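Side-chain contacts in phosphoinositol-specific phospholipase C (Pseudomonas sp., PDB 5FYP), which probably cleaves the phosphodiester bond of phosphatidylinositol lipids in a calcium-dependent reaction, releasing the phosphoinositol headgroup from diacylglycerol: residues A[47-52]-A[95-100]; A[139-144]-A[206-211]; A[122-127]-A[186-191]. All coordinates share one frame; numbering follows the deposited sequence.

Interaction 1: residues A[47-52]-A[95-100]. With CA (calcium ion), chain I.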
loop_
_atom_site.group_PDB
_atom_site.type_symbol
_atom_site.label_atom_id
_atom_site.label_comp_id
_atom_site.label_asym_id
_atom_site.label_seq_id
_atom_site.Cartn_x
_atom_site.Cartn_y
_atom_site.Cartn_z
ATOM N N LEU A 47 1.898 -3.787 5.478
ATOM C CA LEU A 47 3.197 -3.272 5.970
ATOM C C LEU A 47 3.521 -1.967 5.296
ATOM O O LEU A 47 2.758 -1.481 4.462
ATOM C CB LEU A 47 4.330 -4.300 5.681
ATOM C CG LEU A 47 4.374 -5.572 6.561
ATOM C CD1 LEU A 47 3.183 -6.468 6.651
ATOM C CD2 LEU A 47 5.611 -6.343 6.187
ATOM N N GLU A 48 4.628 -1.336 5.690
ATOM C CA GLU A 48 4.983 0.000 5.188
ATOM C C GLU A 48 6.496 0.134 5.124
ATOM O O GLU A 48 7.196 -0.283 6.039
ATOM C CB GLU A 48 4.402 1.105 6.068
ATOM C CG GLU A 48 4.695 2.517 5.582
ATOM C CD GLU A 48 3.913 3.595 6.299
ATOM O OE1 GLU A 48 3.353 3.313 7.374
ATOM O OE2 GLU A 48 3.883 4.745 5.773
ATOM N N LEU A 49 6.958 0.780 4.057
ATOM C CA LEU A 49 8.348 1.134 3.840
ATOM C C LEU A 49 8.428 2.588 3.430
ATOM O O LEU A 49 7.787 2.977 2.459
ATOM C CB LEU A 49 8.980 0.254 2.741
ATOM C CG LEU A 49 9.141 -1.204 3.112
ATOM C CD1 LEU A 49 9.284 -2.095 1.906
ATOM C CD2 LEU A 49 10.315 -1.384 4.074
ATOM N N ASP A 50 9.278 3.378 4.110
ATOM C CA ASP A 50 9.591 4.738 3.671
ATOM C C ASP A 50 10.871 4.679 2.852
ATOM O O ASP A 50 11.890 4.151 3.341
ATOM C CB ASP A 50 9.829 5.669 4.866
ATOM C CG ASP A 50 8.575 5.977 5.672
ATOM O OD1 ASP A 50 7.472 5.635 5.249
ATOM O OD2 ASP A 50 8.731 6.580 6.765
ATOM N N PHE A 51 10.842 5.228 1.627
ATOM C CA PHE A 51 12.003 5.041 0.758
ATOM C C PHE A 51 12.493 6.339 0.156
ATOM O O PHE A 51 11.724 7.214 -0.261
ATOM C CB PHE A 51 11.751 3.938 -0.284
ATOM C CG PHE A 51 10.789 4.290 -1.393
ATOM C CD1 PHE A 51 9.403 4.217 -1.246
ATOM C CD2 PHE A 51 11.278 4.624 -2.652
ATOM C CE1 PHE A 51 8.549 4.489 -2.299
ATOM C CE2 PHE A 51 10.430 4.871 -3.710
ATOM C CZ PHE A 51 9.072 4.815 -3.538
ATOM N N TRP A 52 13.815 6.433 0.133
ATOM C CA TRP A 52 14.577 7.644 -0.227
ATOM C C TRP A 52 15.452 7.344 -1.414
ATOM O O TRP A 52 16.034 6.254 -1.541
ATOM C CB TRP A 52 15.449 8.070 0.966
ATOM C CG TRP A 52 14.669 8.479 2.183
ATOM C CD1 TRP A 52 14.066 7.671 3.093
ATOM C CD2 TRP A 52 14.362 9.818 2.579
ATOM N NE1 TRP A 52 13.399 8.431 4.019
ATOM C CE2 TRP A 52 13.569 9.749 3.733
ATOM C CE3 TRP A 52 14.681 11.069 2.060
ATOM C CZ2 TRP A 52 13.072 10.885 4.369
ATOM C CZ3 TRP A 52 14.190 12.197 2.690
ATOM C CH2 TRP A 52 13.390 12.095 3.828
ATOM N N GLU A 95 15.357 -2.843 -1.909
ATOM C CA GLU A 95 15.299 -4.179 -2.520
ATOM C C GLU A 95 15.380 -5.274 -1.469
ATOM O O GLU A 95 14.670 -6.284 -1.537
ATOM C CB GLU A 95 16.402 -4.331 -3.574
ATOM C CG GLU A 95 16.426 -5.696 -4.224
ATOM C CD GLU A 95 17.302 -5.768 -5.458
ATOM O OE1 GLU A 95 17.757 -4.735 -5.970
ATOM O OE2 GLU A 95 17.511 -6.884 -5.961
ATOM N N ALA A 96 16.248 -5.081 -0.481
ATOM C CA ALA A 96 16.375 -6.080 0.591
ATOM C C ALA A 96 15.062 -6.231 1.388
ATOM O O ALA A 96 14.612 -7.340 1.705
ATOM C CB ALA A 96 17.492 -5.712 1.524
ATOM N N CYS A 97 14.456 -5.101 1.716
ATOM C CA CYS A 97 13.182 -5.108 2.427
ATOM C C CYS A 97 12.087 -5.810 1.614
ATOM O O CYS A 97 11.309 -6.602 2.145
ATOM C CB CYS A 97 12.729 -3.702 2.802
ATOM S SG CYS A 97 13.793 -2.829 3.975
ATOM N N LEU A 98 12.036 -5.494 0.330
ATOM C CA LEU A 98 11.077 -6.152 -0.545
ATOM C C LEU A 98 11.326 -7.669 -0.603
ATOM O O LEU A 98 10.379 -8.464 -0.581
ATOM C CB LEU A 98 11.112 -5.546 -1.941
ATOM C CG LEU A 98 10.735 -4.072 -2.039
ATOM C CD1 LEU A 98 10.826 -3.629 -3.488
ATOM C CD2 LEU A 98 9.356 -3.778 -1.497
ATOM N N ASN A 99 12.589 -8.069 -0.670
ATOM C CA ASN A 99 12.918 -9.493 -0.661
ATOM C C ASN A 99 12.537 -10.208 0.621
ATOM O O ASN A 99 12.141 -11.377 0.571
ATOM C CB ASN A 99 14.385 -9.708 -0.979
ATOM C CG ASN A 99 14.613 -9.854 -2.467
ATOM O OD1 ASN A 99 13.924 -10.634 -3.144
ATOM N ND2 ASN A 99 15.589 -9.155 -2.974
ATOM N N ASP A 100 12.566 -9.493 1.746
ATOM C CA ASP A 100 12.079 -10.110 2.990
ATOM C C ASP A 100 10.595 -10.492 2.842
ATOM O O ASP A 100 10.168 -11.564 3.272
ATOM C CB ASP A 100 12.229 -9.155 4.167
ATOM C CG ASP A 100 13.644 -9.083 4.692
ATOM O OD1 ASP A 100 14.471 -9.940 4.337
ATOM O OD2 ASP A 100 13.887 -8.142 5.467
HETATM CA CA CA I . 5.557 6.358 6.333
HETATM O O HOH W 1 6.672 8.252 7.344
HETATM O O HOH W 2 3.877 7.597 7.522
#
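With chi1 at -68° and CG opposite the carbonyl carbon, Leu49 carries its isobutyl fork off the strand 46-52 toward helix 94-107, where Cys97 and Leu98 receive it. Both methyls touch CB of Cys97, and CD1 also reaches Leu98. CD2 of Leu49 lies 3.6 Å from CB of Cys97 and is also near the sulfur, while CD1 of Leu49 sits 3.8 Å from CD2 of Leu98 and approaches the cysteine CB slightly less closely than CD2 does. One leucine thus straddles two consecutive residues of the helix, its long axis running at a slant to that of Leu98. No hydrogen bond crosses between the segments; the contact is purely apolar, and all three residues are buried. Cys97 is further fixed by its disulfide to Cys84, which ties the helix to the preceding loop.

The arrangement is the strand-to-helix packing of a TIM-barrel-like phospholipase C, in which a barrel strand offers alternate side chains to the outer helices and to the central site. Leu49 faces the helix; its neighbours Glu48 and Asp50 serve the calcium. Glu48 has CG trans to the backbone N (chi1 -178°) and stays extended, delivering OE2 to the metal at 2.4 Å. Asp50 binds the same calcium ion through OD1 at 2.3 Å, and its other oxygen, OD2, accepts a 2.7 Å hydrogen bond from metal-bound water 1. Asn27 and Asp119 complete the protein ligands, and water 2 is also coordinated. The non-ligating OE1 of Glu48 forms a salt bridge with Arg260, which holds the second oxygen and so limits rotation of the carboxylate.

Interaction 2: residues A[139-144]-A[206-211]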
loop_
_atom_site.group_PDB
_atom_site.type_symbol
_atom_site.label_atom_id
_atom_site.label_comp_id
_atom_site.label_asym_id
_atom_site.label_seq_id
_atom_site.Cartn_x
_atom_site.Cartn_y
_atom_site.Cartn_z
ATOM N N LEU A 139 12.159 -2.674 -10.722
ATOM C CA LEU A 139 12.628 -3.241 -9.458
ATOM C C LEU A 139 11.543 -4.116 -8.826
ATOM O O LEU A 139 11.814 -5.251 -8.457
ATOM C CB LEU A 139 13.033 -2.140 -8.472
ATOM C CG LEU A 139 13.256 -2.599 -7.031
ATOM C CD1 LEU A 139 14.382 -3.612 -6.966
ATOM C CD2 LEU A 139 13.558 -1.430 -6.115
ATOM N N VAL A 140 10.343 -3.561 -8.656
ATOM C CA VAL A 140 9.351 -4.325 -7.918
ATOM C C VAL A 140 8.939 -5.594 -8.686
ATOM O O VAL A 140 8.667 -6.617 -8.081
ATOM C CB VAL A 140 8.150 -3.474 -7.470
ATOM C CG1 VAL A 140 8.638 -2.300 -6.591
ATOM C CG2 VAL A 140 7.303 -2.969 -8.615
ATOM N N ALA A 141 8.919 -5.499 -10.008
ATOM C CA ALA A 141 8.602 -6.666 -10.838
ATOM C C ALA A 141 9.710 -7.720 -10.763
ATOM O O ALA A 141 9.440 -8.897 -10.720
ATOM C CB ALA A 141 8.364 -6.252 -12.284
ATOM N N ARG A 142 10.947 -7.266 -10.742
ATOM C CA ARG A 142 12.090 -8.192 -10.625
ATOM C C ARG A 142 12.071 -8.945 -9.299
ATOM O O ARG A 142 12.322 -10.138 -9.246
ATOM C CB ARG A 142 13.402 -7.442 -10.795
ATOM C CG ARG A 142 14.620 -8.323 -10.734
ATOM C CD ARG A 142 15.833 -7.586 -11.304
ATOM N NE ARG A 142 16.087 -6.321 -10.612
ATOM C CZ ARG A 142 16.594 -6.221 -9.383
ATOM N NH1 ARG A 142 16.907 -7.297 -8.686
ATOM N NH2 ARG A 142 16.779 -5.022 -8.848
ATOM N N VAL A 143 11.727 -8.242 -8.224
ATOM C CA VAL A 143 11.656 -8.888 -6.921
ATOM C C VAL A 143 10.454 -9.832 -6.830
ATOM O O VAL A 143 10.603 -11.004 -6.488
ATOM C CB VAL A 143 11.581 -7.852 -5.785
ATOM C CG1 VAL A 143 11.303 -8.522 -4.445
ATOM C CG2 VAL A 143 12.876 -7.067 -5.703
ATOM N N PHE A 144 9.262 -9.343 -7.154
ATOM C CA PHE A 144 8.032 -10.088 -6.877
ATOM C C PHE A 144 7.534 -10.981 -7.993
ATOM O O PHE A 144 6.770 -11.899 -7.718
ATOM C CB PHE A 144 6.912 -9.133 -6.457
ATOM C CG PHE A 144 7.165 -8.484 -5.119
ATOM C CD1 PHE A 144 7.073 -9.242 -3.965
ATOM C CD2 PHE A 144 7.492 -7.151 -5.011
ATOM C CE1 PHE A 144 7.314 -8.696 -2.724
ATOM C CE2 PHE A 144 7.742 -6.588 -3.774
ATOM C CZ PHE A 144 7.667 -7.348 -2.620
ATOM N N LYS A 206 0.356 0.001 -17.558
ATOM C CA LYS A 206 1.444 -0.916 -17.221
ATOM C C LYS A 206 1.868 -0.844 -15.767
ATOM O O LYS A 206 2.682 -1.656 -15.346
ATOM C CB LYS A 206 2.645 -0.647 -18.121
ATOM C CG LYS A 206 2.319 -0.832 -19.601
ATOM N N ALA A 207 1.383 0.135 -15.023
ATOM C CA ALA A 207 1.824 0.355 -13.655
ATOM C C ALA A 207 1.809 -0.916 -12.832
ATOM O O ALA A 207 0.799 -1.624 -12.791
ATOM C CB ALA A 207 0.924 1.378 -12.982
ATOM N N LYS A 208 2.878 -1.141 -12.086
ATOM C CA LYS A 208 2.928 -2.231 -11.106
ATOM C C LYS A 208 2.375 -1.879 -9.751
ATOM O O LYS A 208 2.129 -2.767 -8.950
ATOM C CB LYS A 208 4.360 -2.759 -10.958
ATOM C CG LYS A 208 4.956 -3.318 -12.256
ATOM C CD LYS A 208 4.166 -4.492 -12.814
ATOM C CE LYS A 208 4.854 -5.150 -14.005
ATOM N NZ LYS A 208 3.986 -6.127 -14.654
ATOM N N VAL A 209 2.147 -0.588 -9.520
ATOM C CA VAL A 209 1.819 -0.068 -8.194
ATOM C C VAL A 209 0.536 0.738 -8.280
ATOM O O VAL A 209 0.321 1.504 -9.221
ATOM C CB VAL A 209 3.009 0.789 -7.677
ATOM C CG1 VAL A 209 2.778 1.298 -6.265
ATOM C CG2 VAL A 209 4.316 0.030 -7.761
ATOM N N PHE A 210 -0.308 0.562 -7.262
ATOM C CA PHE A 210 -1.524 1.376 -7.073
ATOM C C PHE A 210 -1.155 2.749 -6.507
ATOM O O PHE A 210 -0.515 2.830 -5.464
ATOM C CB PHE A 210 -2.457 0.713 -6.050
ATOM C CG PHE A 210 -3.137 -0.526 -6.548
ATOM C CD1 PHE A 210 -2.529 -1.776 -6.470
ATOM C CD2 PHE A 210 -4.409 -0.459 -7.089
ATOM C CE1 PHE A 210 -3.180 -2.902 -6.906
ATOM C CE2 PHE A 210 -5.046 -1.582 -7.564
ATOM C CZ PHE A 210 -4.425 -2.808 -7.476
ATOM N N ILE A 211 -1.657 3.838 -7.089
ATOM C CA ILE A 211 -1.481 5.141 -6.477
ATOM C C ILE A 211 -2.590 5.417 -5.458
ATOM O O ILE A 211 -3.743 5.057 -5.672
ATOM C CB ILE A 211 -1.382 6.271 -7.509
ATOM C CG1 ILE A 211 -2.616 6.410 -8.402
ATOM C CG2 ILE A 211 -0.118 6.106 -8.351
ATOM C CD1 ILE A 211 -2.661 7.719 -9.163
#
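Helix 133-144 packs on the outer face of the sheet that holds parallel strands 184-189 and 210-211, as outer helices do in a TIM-barrel-like fold, and here it meets the turn that leads into strand 210-211. Val140, Ala141, Lys208 and Val209 make the contact. The nearest backbone pair, Ala141 and Lys208, has CA atoms 7.2 Å apart, a spacing filled by side-chain contacts; no hydrogen bond joins the two segments.

Val140 does the inner part of the work. With chi1 at -58°, its CG1 is opposite the carbonyl carbon and CG2 falls between the backbone N and that carbon; the CG2 methyl points at the turn and approaches CB of Lys208 to 3.8 Å. The same methyl reaches CG2 of Val209 at a looser 4.3 Å, so a single branch touches two successive residues of the turn. Val140 also rests on Leu186 of the neighbouring strand, and Val209 packs on Leu186 and Leu188; the two valines therefore belong to the apolar layer between helix and sheet.

Toward the partly exposed side, the contact passes to the aliphatic part of Lys208. The side chains of Val140 and Lys208 run past one another in opposite senses. Lys208 bends at chi2 (-61°) and is extended thereafter, which lays its methylene chain beside the helix instead of sending it straight outward. The backbone of this residue has its own link to the helix, through a hydrogen bond from Lys208 N to the carboxylate of Asp137. Farther along the lysine chain, CE lies 4.1 Å from the CB methyl of Ala141.

Interaction 3: residues A[122-127]-A[186-191]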
loop_
_atom_site.group_PDB
_atom_site.type_symbol
_atom_site.label_atom_id
_atom_site.label_comp_id
_atom_site.label_asym_id
_atom_site.label_seq_id
_atom_site.Cartn_x
_atom_site.Cartn_y
_atom_site.Cartn_z
ATOM N N GLN A 122 11.206 11.366 -1.602
ATOM C CA GLN A 122 11.830 12.350 -2.500
ATOM C C GLN A 122 11.123 12.259 -3.856
ATOM O O GLN A 122 10.217 11.459 -4.058
ATOM C CB GLN A 122 13.335 12.115 -2.593
ATOM C CG GLN A 122 14.009 12.380 -1.257
ATOM C CD GLN A 122 15.476 12.110 -1.232
ATOM O OE1 GLN A 122 15.921 11.003 -1.503
ATOM N NE2 GLN A 122 16.235 13.106 -0.804
ATOM N N GLY A 123 11.527 13.119 -4.788
ATOM C CA GLY A 123 10.946 13.106 -6.122
ATOM C C GLY A 123 11.470 12.008 -7.012
ATOM O O GLY A 123 12.366 11.253 -6.617
ATOM N N TRP A 124 10.897 11.899 -8.212
ATOM C CA TRP A 124 11.385 10.952 -9.203
ATOM C C TRP A 124 12.672 11.505 -9.826
ATOM O O TRP A 124 12.809 12.718 -10.003
ATOM C CB TRP A 124 10.344 10.749 -10.307
ATOM C CG TRP A 124 9.124 10.099 -9.788
ATOM C CD1 TRP A 124 7.895 10.657 -9.610
ATOM C CD2 TRP A 124 8.994 8.739 -9.389
ATOM N NE1 TRP A 124 7.029 9.745 -9.074
ATOM C CE2 TRP A 124 7.692 8.558 -8.917
ATOM C CE3 TRP A 124 9.886 7.672 -9.342
ATOM C CZ2 TRP A 124 7.259 7.323 -8.420
ATOM C CZ3 TRP A 124 9.452 6.465 -8.865
ATOM C CH2 TRP A 124 8.155 6.288 -8.403
ATOM N N SER A 125 13.584 10.618 -10.215
ATOM C CA SER A 125 14.723 11.077 -11.039
ATOM C C SER A 125 14.371 11.091 -12.506
ATOM O O SER A 125 13.350 10.566 -12.925
ATOM C CB SER A 125 15.943 10.178 -10.852
ATOM O OG SER A 125 15.947 9.022 -11.687
ATOM N N LYS A 126 15.263 11.708 -13.281
ATOM C CA LYS A 126 15.260 11.551 -14.740
ATOM C C LYS A 126 15.938 10.235 -15.135
ATOM O O LYS A 126 16.555 9.544 -14.315
ATOM C CB LYS A 126 15.889 12.766 -15.427
ATOM C CG LYS A 126 15.199 14.089 -15.128
ATOM C CD LYS A 126 13.771 14.173 -15.592
ATOM C CE LYS A 126 13.181 15.549 -15.313
ATOM N NZ LYS A 126 11.718 15.560 -15.597
ATOM N N GLU A 127 15.883 9.926 -16.421
ATOM C CA GLU A 127 16.357 8.628 -16.918
ATOM C C GLU A 127 17.807 8.371 -16.558
ATOM O O GLU A 127 18.147 7.259 -16.152
ATOM C CB GLU A 127 16.138 8.482 -18.433
ATOM C CG GLU A 127 14.711 8.133 -18.888
ATOM C CD GLU A 127 13.628 9.181 -18.582
ATOM O OE1 GLU A 127 13.951 10.389 -18.317
ATOM O OE2 GLU A 127 12.427 8.779 -18.611
ATOM N N LEU A 186 1.086 -3.539 -4.154
ATOM C CA LEU A 186 1.974 -2.434 -3.850
ATOM C C LEU A 186 1.211 -1.116 -3.969
ATOM O O LEU A 186 0.451 -0.937 -4.924
ATOM C CB LEU A 186 3.141 -2.428 -4.806
ATOM C CG LEU A 186 3.938 -3.729 -4.841
ATOM C CD1 LEU A 186 5.031 -3.640 -5.880
ATOM C CD2 LEU A 186 4.509 -4.084 -3.475
ATOM N N VAL A 187 1.462 -0.199 -3.025
ATOM C CA VAL A 187 0.718 1.058 -2.976
ATOM C C VAL A 187 1.725 2.191 -2.864
ATOM O O VAL A 187 2.624 2.129 -2.034
ATOM C CB VAL A 187 -0.206 1.063 -1.759
ATOM C CG1 VAL A 187 -1.054 2.346 -1.748
ATOM C CG2 VAL A 187 -1.096 -0.184 -1.727
ATOM N N LEU A 188 1.572 3.229 -3.662
ATOM C CA LEU A 188 2.453 4.402 -3.614
ATOM C C LEU A 188 1.785 5.522 -2.816
ATOM O O LEU A 188 0.637 5.897 -3.081
ATOM C CB LEU A 188 2.747 4.888 -5.025
ATOM C CG LEU A 188 3.756 6.022 -5.142
ATOM C CD1 LEU A 188 5.143 5.585 -4.660
ATOM C CD2 LEU A 188 3.811 6.531 -6.562
ATOM N N ASN A 189 2.527 6.048 -1.836
ATOM C CA ASN A 189 2.155 7.269 -1.132
ATOM C C ASN A 189 3.277 8.293 -1.328
ATOM O O ASN A 189 4.434 7.927 -1.588
ATOM C CB ASN A 189 1.924 7.048 0.374
ATOM C CG ASN A 189 0.723 6.199 0.731
ATOM O OD1 ASN A 189 -0.171 5.857 -0.080
ATOM N ND2 ASN A 189 0.652 5.892 1.962
ATOM N N HIS A 190 2.942 9.556 -1.100
ATOM C CA HIS A 190 3.896 10.667 -1.072
ATOM C C HIS A 190 3.169 11.833 -0.418
ATOM O O HIS A 190 1.948 11.881 -0.448
ATOM C CB HIS A 190 4.360 11.020 -2.513
ATOM C CG HIS A 190 5.528 11.961 -2.595
ATOM N ND1 HIS A 190 5.417 13.311 -2.394
ATOM C CD2 HIS A 190 6.837 11.717 -2.835
ATOM C CE1 HIS A 190 6.602 13.857 -2.489
ATOM N NE2 HIS A 190 7.491 12.910 -2.746
ATOM N N SER A 191 3.895 12.770 0.159
ATOM C CA SER A 191 3.221 13.959 0.697
ATOM C C SER A 191 2.536 14.792 -0.385
ATOM O O SER A 191 1.566 15.498 -0.103
ATOM C CB SER A 191 4.202 14.818 1.480
ATOM O OG SER A 191 5.138 15.437 0.640
#
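The polar part of the contact joins His190 to the backbone carbonyl of Gln122. NE2 of His190 donates to O of Gln122 over 3.4 Å with an N-H...O angle of 128°, so the bond is both long and markedly bent and counts as weak. The carbonyl oxygen lies at the edge of the imidazole, near its plane, with CD2 of His190 3.6 Å from the same oxygen. A chi1 of -169°, with CG opposite the backbone N, swings the ring out toward the loop. Its other nitrogen, ND1, is hydrogen-bonded to the backbone N of Glu192, which with the weak NE2 bond probably limits rotation of the ring. O of Gln122 in turn has a second partner in Lys120 NZ. The Gln122 side chain leads away from His190, its OE1 accepting a hydrogen bond from Gln54 N.

The loop 122-127 follows strand 114-120, and His190 comes just at the end of its parallel neighbour 184-189, the end of a TIM-barrel-like fold at which active sites are found. The calcium ion is about 10 Å from the side chain of His190.

Apolar contact is made two residues further along the loop. CD2 of Leu188 meets CZ2 of Trp124 at 4.0 Å, approaching the indole at its edge and near the ring plane, so Leu188 uses neither face. Other residues fix the indole: NE1 hydrogen-bonds to the carbonyl oxygen of Lys195 on helix 193-203, and Lys120 makes a cation-pi interaction with the ring.

Within the loop itself, OG of Ser125 donates to O of Lys126 at 2.7 Å, tilted 29° from the carbonyl plane. The same hydroxyl oxygen is hydrogen-bonded to Arg131 N.

All three contacts reach one mixed sheet, in which strands 46-52, 114-120, 184-189 and 210-211 run parallel, and their centres lie 12 to 14 Å apart. Interaction 1 closes before the others open; the segments of interactions 2 and 3 alternate along the chain. Helices 94-107 and 133-144 link interactions 1 and 2 through a salt bridge, Glu95 OE2 to Arg142 NH1 at 2.8 Å. Interactions 2 and 3 share neighbouring strands, with Phe210 O 2.8 Å from Leu188 N in a probable hydrogen bond. Interaction 3 meets interaction 1 where Trp52 packs on Gln122. The contacts thus join strands, outer helices and a strand-end loop around the half-barrel that supplies calcium ligands Glu48, Asp50 and Asp119.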